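Local coordinates for protein 5-oxoprolinase subunit C (Escherichia coli, PDB 5DUD) that catalyses, as a subunit of 5-oxoprolinase, the cleavage of 5-oxoproline to L-glutamate coupled to the hydrolysis of ATP, at residues A[173-178]-A[281-286]; A[75-80]-A[109-114]; A[228-233]-A[258-263]. All blocks are in the same frame, centred on the assembly; numbering follows the deposited sequence.

Contact 1: A[173-178]-A[281-286]; sequences RIRALP and VQCSLE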
loop_
_atom_site.group_PDB
_atom_site.type_symbol
_atom_site.label_atom_id
_atom_site.label_comp_id
_atom_site.label_asym_id
_atom_site.label_seq_id
_atom_site.Cartn_x
_atom_site.Cartn_y
_atom_site.Cartn_z
ATOM N N ARG A 173 -22.222 5.020 -3.957
ATOM C CA ARG A 173 -22.015 4.564 -5.338
ATOM C C ARG A 173 -20.576 4.887 -5.767
ATOM O O ARG A 173 -20.167 6.043 -5.688
ATOM C CB ARG A 173 -23.034 5.198 -6.297
ATOM C CG ARG A 173 -24.473 4.914 -5.885
ATOM C CD ARG A 173 -25.466 4.981 -7.027
ATOM N NE ARG A 173 -25.334 3.867 -7.972
ATOM C CZ ARG A 173 -25.754 2.617 -7.766
ATOM N NH1 ARG A 173 -26.340 2.279 -6.619
ATOM N NH2 ARG A 173 -25.584 1.691 -8.705
ATOM N N ILE A 174 -19.808 3.863 -6.175
ATOM C CA ILE A 174 -18.398 4.002 -6.551
ATOM C C ILE A 174 -18.168 3.411 -7.947
ATOM O O ILE A 174 -18.504 2.259 -8.194
ATOM C CB ILE A 174 -17.528 3.316 -5.453
ATOM C CG1 ILE A 174 -17.431 4.217 -4.192
ATOM C CG2 ILE A 174 -16.126 2.944 -5.954
ATOM C CD1 ILE A 174 -17.789 3.533 -2.927
ATOM N N ARG A 175 -17.580 4.201 -8.846
ATOM C CA ARG A 175 -17.303 3.770 -10.214
ATOM C C ARG A 175 -16.087 2.849 -10.274
ATOM O O ARG A 175 -14.991 3.271 -9.916
ATOM C CB ARG A 175 -17.083 4.986 -11.124
ATOM C CG ARG A 175 -18.370 5.733 -11.442
ATOM C CD ARG A 175 -18.108 7.040 -12.163
ATOM N NE ARG A 175 -17.519 8.043 -11.276
ATOM C CZ ARG A 175 -17.166 9.274 -11.640
ATOM N NH1 ARG A 175 -17.349 9.682 -12.894
ATOM N NH2 ARG A 175 -16.638 10.110 -10.755
ATOM N N ALA A 176 -16.282 1.592 -10.703
ATOM C CA ALA A 176 -15.189 0.626 -10.845
ATOM C C ALA A 176 -15.085 0.175 -12.295
ATOM O O ALA A 176 -16.099 0.077 -12.983
ATOM C CB ALA A 176 -15.399 -0.574 -9.922
ATOM N N LEU A 177 -13.846 -0.097 -12.748
ATOM C CA LEU A 177 -13.544 -0.573 -14.098
ATOM C C LEU A 177 -13.299 -2.085 -14.054
ATOM O O LEU A 177 -12.546 -2.535 -13.192
ATOM C CB LEU A 177 -12.304 0.145 -14.673
ATOM C CG LEU A 177 -12.573 1.393 -15.502
ATOM C CD1 LEU A 177 -11.287 2.150 -15.779
ATOM C CD2 LEU A 177 -13.212 1.040 -16.836
ATOM N N PRO A 178 -13.876 -2.887 -14.968
ATOM C CA PRO A 178 -13.657 -4.341 -14.903
ATOM C C PRO A 178 -12.258 -4.814 -15.304
ATOM O O PRO A 178 -11.600 -4.194 -16.137
ATOM C CB PRO A 178 -14.676 -4.887 -15.916
ATOM C CG PRO A 178 -14.907 -3.784 -16.873
ATOM C CD PRO A 178 -14.795 -2.527 -16.069
ATOM N N VAL A 281 -20.547 0.876 -9.691
ATOM C CA VAL A 281 -21.072 1.370 -10.964
ATOM C C VAL A 281 -20.080 0.982 -12.068
ATOM O O VAL A 281 -18.885 1.229 -11.921
ATOM C CB VAL A 281 -21.302 2.906 -10.899
ATOM C CG1 VAL A 281 -21.579 3.492 -12.287
ATOM C CG2 VAL A 281 -22.431 3.254 -9.939
ATOM N N GLN A 282 -20.563 0.400 -13.178
ATOM C CA GLN A 282 -19.680 0.032 -14.297
ATOM C C GLN A 282 -19.247 1.301 -15.045
ATOM O O GLN A 282 -20.095 2.091 -15.466
ATOM C CB GLN A 282 -20.361 -0.961 -15.245
ATOM C CG GLN A 282 -19.370 -1.717 -16.136
ATOM C CD GLN A 282 -19.981 -2.874 -16.897
ATOM O OE1 GLN A 282 -21.061 -3.378 -16.570
ATOM N NE2 GLN A 282 -19.283 -3.338 -17.924
ATOM N N CYS A 283 -17.928 1.502 -15.158
ATOM C CA CYS A 283 -17.324 2.698 -15.711
ATOM C C CYS A 283 -16.649 2.427 -17.055
ATOM O O CYS A 283 -16.621 1.296 -17.539
ATOM C CB CYS A 283 -16.324 3.253 -14.699
ATOM S SG CYS A 283 -15.720 4.916 -15.083
ATOM N N SER A 284 -16.090 3.500 -17.641
ATOM C CA SER A 284 -15.362 3.517 -18.914
ATOM C C SER A 284 -14.021 4.261 -18.745
ATOM O O SER A 284 -13.874 5.088 -17.844
ATOM C CB SER A 284 -16.221 4.171 -19.994
ATOM O OG SER A 284 -15.456 4.807 -21.006
ATOM N N LEU A 285 -13.060 3.988 -19.632
ATOM C CA LEU A 285 -11.722 4.573 -19.525
ATOM C C LEU A 285 -11.748 6.102 -19.717
ATOM O O LEU A 285 -11.051 6.795 -18.978
ATOM C CB LEU A 285 -10.756 3.907 -20.528
ATOM C CG LEU A 285 -9.260 4.132 -20.300
ATOM C CD1 LEU A 285 -8.790 3.491 -19.002
ATOM C CD2 LEU A 285 -8.443 3.592 -21.466
ATOM N N GLU A 286 -12.556 6.627 -20.665
ATOM C CA GLU A 286 -12.672 8.078 -20.884
ATOM C C GLU A 286 -13.340 8.738 -19.683
ATOM O O GLU A 286 -12.930 9.825 -19.279
ATOM C CB GLU A 286 -13.460 8.385 -22.176
ATOM C CG GLU A 286 -13.770 9.858 -22.433
ATOM C CD GLU A 286 -12.614 10.833 -22.298
ATOM O OE1 GLU A 286 -11.481 10.481 -22.699
ATOM O OE2 GLU A 286 -12.848 11.958 -21.800
#

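Contact 2: A[75-80]-A[109-114]; sequences AGCEAR and MRSYLA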
loop_
_atom_site.group_PDB
_atom_site.type_symbol
_atom_site.label_atom_id
_atom_site.label_comp_id
_atom_site.label_asym_id
_atom_site.label_seq_id
_atom_site.Cartn_x
_atom_site.Cartn_y
_atom_site.Cartn_z
ATOM N N ALA A 75 -14.988 13.880 7.755
ATOM C CA ALA A 75 -16.272 13.684 8.432
ATOM C C ALA A 75 -16.492 14.747 9.513
ATOM O O ALA A 75 -15.586 15.015 10.302
ATOM C CB ALA A 75 -16.326 12.299 9.055
ATOM N N GLY A 76 -17.690 15.333 9.546
ATOM C CA GLY A 76 -18.045 16.364 10.514
ATOM C C GLY A 76 -18.302 15.790 11.893
ATOM O O GLY A 76 -19.287 15.074 12.086
ATOM N N CYS A 77 -17.411 16.094 12.856
ATOM C CA CYS A 77 -17.491 15.577 14.222
ATOM C C CYS A 77 -18.057 16.610 15.218
ATOM O O CYS A 77 -18.005 16.342 16.420
ATOM C CB CYS A 77 -16.115 15.105 14.676
ATOM S SG CYS A 77 -15.290 13.968 13.531
ATOM N N GLU A 78 -18.617 17.754 14.743
ATOM C CA GLU A 78 -19.168 18.819 15.594
ATOM C C GLU A 78 -18.063 19.363 16.517
ATOM O O GLU A 78 -18.203 19.362 17.739
ATOM C CB GLU A 78 -20.393 18.322 16.404
ATOM C CG GLU A 78 -21.406 17.523 15.596
ATOM C CD GLU A 78 -21.281 16.014 15.709
ATOM O OE1 GLU A 78 -21.460 15.483 16.829
ATOM O OE2 GLU A 78 -21.011 15.360 14.674
ATOM N N ALA A 79 -16.936 19.771 15.913
ATOM C CA ALA A 79 -15.784 20.258 16.669
ATOM C C ALA A 79 -16.127 21.509 17.456
ATOM O O ALA A 79 -16.766 22.412 16.919
ATOM C CB ALA A 79 -14.620 20.541 15.737
ATOM N N ARG A 80 -15.738 21.538 18.739
ATOM C CA ARG A 80 -15.950 22.679 19.626
ATOM C C ARG A 80 -14.588 23.200 20.068
ATOM O O ARG A 80 -13.789 22.425 20.598
ATOM C CB ARG A 80 -16.834 22.309 20.847
ATOM C CG ARG A 80 -18.205 22.988 20.828
ATOM C CD ARG A 80 -18.956 22.817 22.134
ATOM N NE ARG A 80 -20.271 23.464 22.088
ATOM C CZ ARG A 80 -20.520 24.752 22.334
ATOM N NH1 ARG A 80 -19.529 25.581 22.660
ATOM N NH2 ARG A 80 -21.759 25.221 22.258
ATOM N N MET A 109 -16.589 8.680 8.587
ATOM C CA MET A 109 -15.660 7.897 9.408
ATOM C C MET A 109 -14.388 8.669 9.747
ATOM O O MET A 109 -14.096 8.848 10.927
ATOM C CB MET A 109 -15.259 6.595 8.686
ATOM C CG MET A 109 -16.287 5.500 8.772
ATOM S SD MET A 109 -16.280 4.612 10.351
ATOM C CE MET A 109 -14.699 3.777 10.256
ATOM N N ARG A 110 -13.598 9.068 8.728
ATOM C CA ARG A 110 -12.308 9.729 8.944
ATOM C C ARG A 110 -12.366 11.266 8.823
ATOM O O ARG A 110 -12.997 11.797 7.913
ATOM C CB ARG A 110 -11.258 9.161 7.977
ATOM C CG ARG A 110 -10.799 7.761 8.397
ATOM C CD ARG A 110 -10.375 6.873 7.247
ATOM N NE ARG A 110 -10.196 5.482 7.682
ATOM C CZ ARG A 110 -11.135 4.529 7.680
ATOM N NH1 ARG A 110 -12.368 4.793 7.252
ATOM N NH2 ARG A 110 -10.844 3.302 8.103
ATOM N N SER A 111 -11.678 11.967 9.753
ATOM C CA SER A 111 -11.581 13.428 9.827
ATOM C C SER A 111 -10.112 13.840 9.813
ATOM O O SER A 111 -9.274 13.103 10.324
ATOM C CB SER A 111 -12.268 13.934 11.097
ATOM O OG SER A 111 -12.468 15.340 11.092
ATOM N N TYR A 112 -9.794 15.007 9.230
ATOM C CA TYR A 112 -8.406 15.474 9.130
ATOM C C TYR A 112 -8.222 16.831 9.811
ATOM O O TYR A 112 -9.134 17.651 9.797
ATOM C CB TYR A 112 -7.964 15.537 7.658
ATOM C CG TYR A 112 -8.047 14.184 6.990
ATOM C CD1 TYR A 112 -9.267 13.675 6.561
ATOM C CD2 TYR A 112 -6.931 13.362 6.895
ATOM C CE1 TYR A 112 -9.373 12.385 6.051
ATOM C CE2 TYR A 112 -7.019 12.082 6.356
ATOM C CZ TYR A 112 -8.245 11.595 5.936
ATOM O OH TYR A 112 -8.359 10.339 5.390
ATOM N N LEU A 113 -7.039 17.050 10.417
ATOM C CA LEU A 113 -6.695 18.285 11.119
ATOM C C LEU A 113 -5.314 18.784 10.663
ATOM O O LEU A 113 -4.305 18.133 10.936
ATOM C CB LEU A 113 -6.717 18.040 12.641
ATOM C CG LEU A 113 -6.237 19.188 13.537
ATOM C CD1 LEU A 113 -7.006 20.464 13.257
ATOM C CD2 LEU A 113 -6.364 18.828 14.994
ATOM N N ALA A 114 -5.281 19.946 9.987
ATOM C CA ALA A 114 -4.054 20.566 9.487
ATOM C C ALA A 114 -3.822 21.925 10.142
ATOM O O ALA A 114 -4.776 22.664 10.387
ATOM C CB ALA A 114 -4.139 20.731 7.983
#

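Contact 3: A[228-233]-A[258-263]; sequences GLLPGV and IACIIE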
loop_
_atom_site.group_PDB
_atom_site.type_symbol
_atom_site.label_atom_id
_atom_site.label_comp_id
_atom_site.label_asym_id
_atom_site.label_seq_id
_atom_site.Cartn_x
_atom_site.Cartn_y
_atom_site.Cartn_z
ATOM N N GLY A 228 2.050 -7.270 -9.436
ATOM C CA GLY A 228 2.009 -5.970 -8.783
ATOM C C GLY A 228 0.588 -5.474 -8.620
ATOM O O GLY A 228 -0.235 -5.660 -9.521
ATOM N N LEU A 229 0.287 -4.877 -7.452
ATOM C CA LEU A 229 -1.028 -4.349 -7.087
ATOM C C LEU A 229 -0.962 -2.849 -6.826
ATOM O O LEU A 229 0.123 -2.294 -6.657
ATOM C CB LEU A 229 -1.548 -5.040 -5.808
ATOM C CG LEU A 229 -1.497 -6.558 -5.755
ATOM C CD1 LEU A 229 -2.017 -7.061 -4.410
ATOM C CD2 LEU A 229 -2.298 -7.170 -6.890
ATOM N N LEU A 230 -2.136 -2.207 -6.741
ATOM C CA LEU A 230 -2.260 -0.782 -6.424
ATOM C C LEU A 230 -3.577 -0.525 -5.687
ATOM O O LEU A 230 -4.500 -1.331 -5.810
ATOM C CB LEU A 230 -2.154 0.095 -7.686
ATOM C CG LEU A 230 -3.063 -0.201 -8.894
ATOM C CD1 LEU A 230 -4.379 0.569 -8.814
ATOM C CD2 LEU A 230 -2.365 0.179 -10.193
ATOM N N PRO A 231 -3.696 0.572 -4.907
ATOM C CA PRO A 231 -4.966 0.834 -4.203
ATOM C C PRO A 231 -6.156 0.937 -5.153
ATOM O O PRO A 231 -6.019 1.489 -6.242
ATOM C CB PRO A 231 -4.717 2.173 -3.501
ATOM C CG PRO A 231 -3.253 2.294 -3.408
ATOM C CD PRO A 231 -2.703 1.624 -4.620
ATOM N N GLY A 232 -7.290 0.378 -4.736
ATOM C CA GLY A 232 -8.521 0.358 -5.515
ATOM C C GLY A 232 -8.816 -0.951 -6.221
ATOM O O GLY A 232 -9.951 -1.150 -6.660
ATOM N N VAL A 233 -7.823 -1.856 -6.337
ATOM C CA VAL A 233 -8.017 -3.144 -7.007
ATOM C C VAL A 233 -8.865 -4.052 -6.108
ATOM O O VAL A 233 -8.580 -4.183 -4.919
ATOM C CB VAL A 233 -6.672 -3.805 -7.395
ATOM C CG1 VAL A 233 -6.886 -5.222 -7.924
ATOM C CG2 VAL A 233 -5.933 -2.961 -8.428
ATOM N N ILE A 258 -11.193 -8.881 -10.039
ATOM C CA ILE A 258 -12.438 -8.705 -10.795
ATOM C C ILE A 258 -12.610 -7.261 -11.291
ATOM O O ILE A 258 -13.019 -7.086 -12.433
ATOM C CB ILE A 258 -13.684 -9.158 -9.988
ATOM C CG1 ILE A 258 -14.914 -9.272 -10.919
ATOM C CG2 ILE A 258 -13.999 -8.224 -8.796
ATOM C CD1 ILE A 258 -16.106 -9.865 -10.292
ATOM N N ALA A 259 -12.320 -6.243 -10.452
ATOM C CA ALA A 259 -12.496 -4.839 -10.834
ATOM C C ALA A 259 -11.465 -3.933 -10.170
ATOM O O ALA A 259 -10.750 -4.365 -9.266
ATOM C CB ALA A 259 -13.901 -4.381 -10.472
ATOM N N CYS A 260 -11.372 -2.685 -10.643
ATOM C CA CYS A 260 -10.456 -1.683 -10.097
ATOM C C CYS A 260 -11.193 -0.362 -9.959
ATOM O O CYS A 260 -11.738 0.134 -10.943
ATOM C CB CYS A 260 -9.209 -1.538 -10.967
ATOM S SG CYS A 260 -7.948 -0.438 -10.271
ATOM N N ILE A 261 -11.249 0.178 -8.734
ATOM C CA ILE A 261 -11.916 1.446 -8.437
ATOM C C ILE A 261 -11.038 2.600 -8.939
ATOM O O ILE A 261 -9.813 2.571 -8.773
ATOM C CB ILE A 261 -12.227 1.556 -6.920
ATOM C CG1 ILE A 261 -13.202 0.432 -6.491
ATOM C CG2 ILE A 261 -12.810 2.926 -6.553
ATOM C CD1 ILE A 261 -12.992 -0.032 -5.158
ATOM N N ILE A 262 -11.673 3.595 -9.576
ATOM C CA ILE A 262 -10.962 4.741 -10.149
ATOM C C ILE A 262 -10.491 5.675 -9.030
ATOM O O ILE A 262 -11.171 5.813 -8.014
ATOM C CB ILE A 262 -11.801 5.491 -11.229
ATOM C CG1 ILE A 262 -13.084 6.173 -10.657
ATOM C CG2 ILE A 262 -12.138 4.535 -12.375
ATOM C CD1 ILE A 262 -13.777 7.115 -11.589
ATOM N N GLU A 263 -9.323 6.306 -9.224
ATOM C CA GLU A 263 -8.702 7.212 -8.246
ATOM C C GLU A 263 -9.618 8.389 -7.832
ATOM O O GLU A 263 -9.526 8.839 -6.691
ATOM C CB GLU A 263 -7.375 7.751 -8.804
ATOM C CG GLU A 263 -6.528 8.521 -7.802
ATOM C CD GLU A 263 -5.110 8.784 -8.270
ATOM O OE1 GLU A 263 -4.751 9.971 -8.439
ATOM O OE2 GLU A 263 -4.361 7.803 -8.484
HETATM O O HOH W 1 -7.789 3.818 -7.501
#

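Contact 1: A[173-178]-A[281-286]
Val281 and the strand 173-178 are zipped together by parallel beta pairing, and here the fit is tight. Val281 N gives its hydrogen to Ile174 O at 2.9 Å, coming from above the carbonyl plane. Ala176 N returns a bond to Val281 O, also 2.9 Å, nearly along the C=O axis. A third, less straight bond runs from Cys283 N to Ala176 O (3.2 Å), and Leu177 CD2 rests on the Cys283 carbonyl, 3.5 Å from its O. Arg175 and Val281 lie side by side pointing the same way, with Arg175 CG 4.0 Å from Val281 CG1; Arg175 continues outward to a salt bridge with Asp265. The solvent edge is looser. Arg173, its chain bent at the CG-CD bond (chi3 71°), crosses Val281 at about a right angle and brings NE to 3.6 Å from Val281 CG2. Leu177 CD1 touches Leu285 CD1 more loosely, at 4.3 Å. Ser284 N-caps helix 285-302 through a weak bond from Glu286 N. In this sheet of the carboxyltransferase A/B region, probably cyclophilin-like, strand 173-178 lies between strands 277-282 and 257-261, with Trp194 of helix 187-195 against Ala176 and helix 266-271 against Ile174.

Contact 2: A[75-80]-A[109-114]
The carbonyl oxygen of Arg110 is held by two donors: the backbone N of Ala75 across the contact, at 2.9 Å, and the side-chain NE2 of Gln271. The Ala75 bond is fairly straight at hydrogen (163°), although the nitrogen sits tilted from the carbonyl plane. Gln271 works twice here, since its OE1 also accepts from the backbone N of Met109; one amide therefore braces the start of strand 110-115 just where Ala75 meets it. The methyl of Ala75 comes up to the backbone, CB 3.7 Å from Met109 N and 3.6 Å from Arg110 O.

One residue further along, Ser111 turns OG anti to its backbone N (chi1 -167°). The hydroxyl is hydrogen-bonded to Thr73 O, and Ala75 O, 3.2 Å from Ser111 OG, is the other acceptor for its one proton; which of the two carbonyls takes it is not settled. Ser111 CB also packs at 3.9 Å from Cys77 SG, the last touch before the loop turns away. The buried area is small, and beyond Cys77 the chain leaves strand 110-115.

The contact lies in the carboxyltransferase A/B family region. In the five-stranded antiparallel sheet, strand 110-115 runs between strands 52-56 and 68-74, and Ala75, just past the end of 68-74, adds one more backbone hydrogen bond to strand 110-115. Leu102 of strand 99-102, in the six-stranded sheet, packs on both Cys77 and Ser111. Tyr112 and Ala114 turn instead to helix 34-44.

Contact 3: A[228-233]-A[258-263]
Cys260 sets SG anti to its backbone N (chi1 -174°), and Val233 turns CG2 to meet it, CG2 lying anti to its own carbonyl carbon. The two come together at 3.7 Å, Val233 CG2 to Cys260 SG, as neighbours on one face of an antiparallel, non-hydrogen-bonded pair. Leu230 reaches the same sulfur from the first position of the turn, with CD1 4.0 Å from Cys260 SG.

The backbone link comes next to this pair. Ile261 N donates to Gly232 O at 2.8 Å, almost straight at hydrogen, yet from above the carbonyl plane. Ile261 then lays its side chain against the same oxygen, with CB 3.5 Å from Gly232 O. Leu230 to Val233 forms a type II beta turn, closed by a weak bond from Val233 N to Leu230 O, and Gly232 takes its third position with positive phi. A water donates to Pro231 O and to Ile261 O, the latter at 2.7 Å, bridging the turn to the strand end.

The other protein chain of the assembly packs on Leu230, Val233 and Cys260. Within the sheet, which belongs to the carboxyltransferase A/B region of a cyclophilin-like clan, the turn leads into strand 233-235, which lies between 243-245 and 257-261. Ala259 and Ile261 lean on Ala176 and Ile174 of strand 173-178.

From the N terminus, contact 2 comes first: it closes the 28-residue excursion between 75-80 and 109-114, joining the loop after strand 68-74 to strand 110-115 in the five-stranded sheet. It is complete before contact 1 opens at 173-178. Contact 1 closes only at 281-286, and contact 3 (228-233 with 258-263) is nested inside that long loop. Contacts 1 and 3 share the seven-stranded sheet and touch where strands 173-178 and 257-261 run as neighbours, Leu177 N lying 2.8 Å from Cys260 O, a probable hydrogen bond. Contact 2 stands apart, its nearest atoms about 12 Å from those of either other contact.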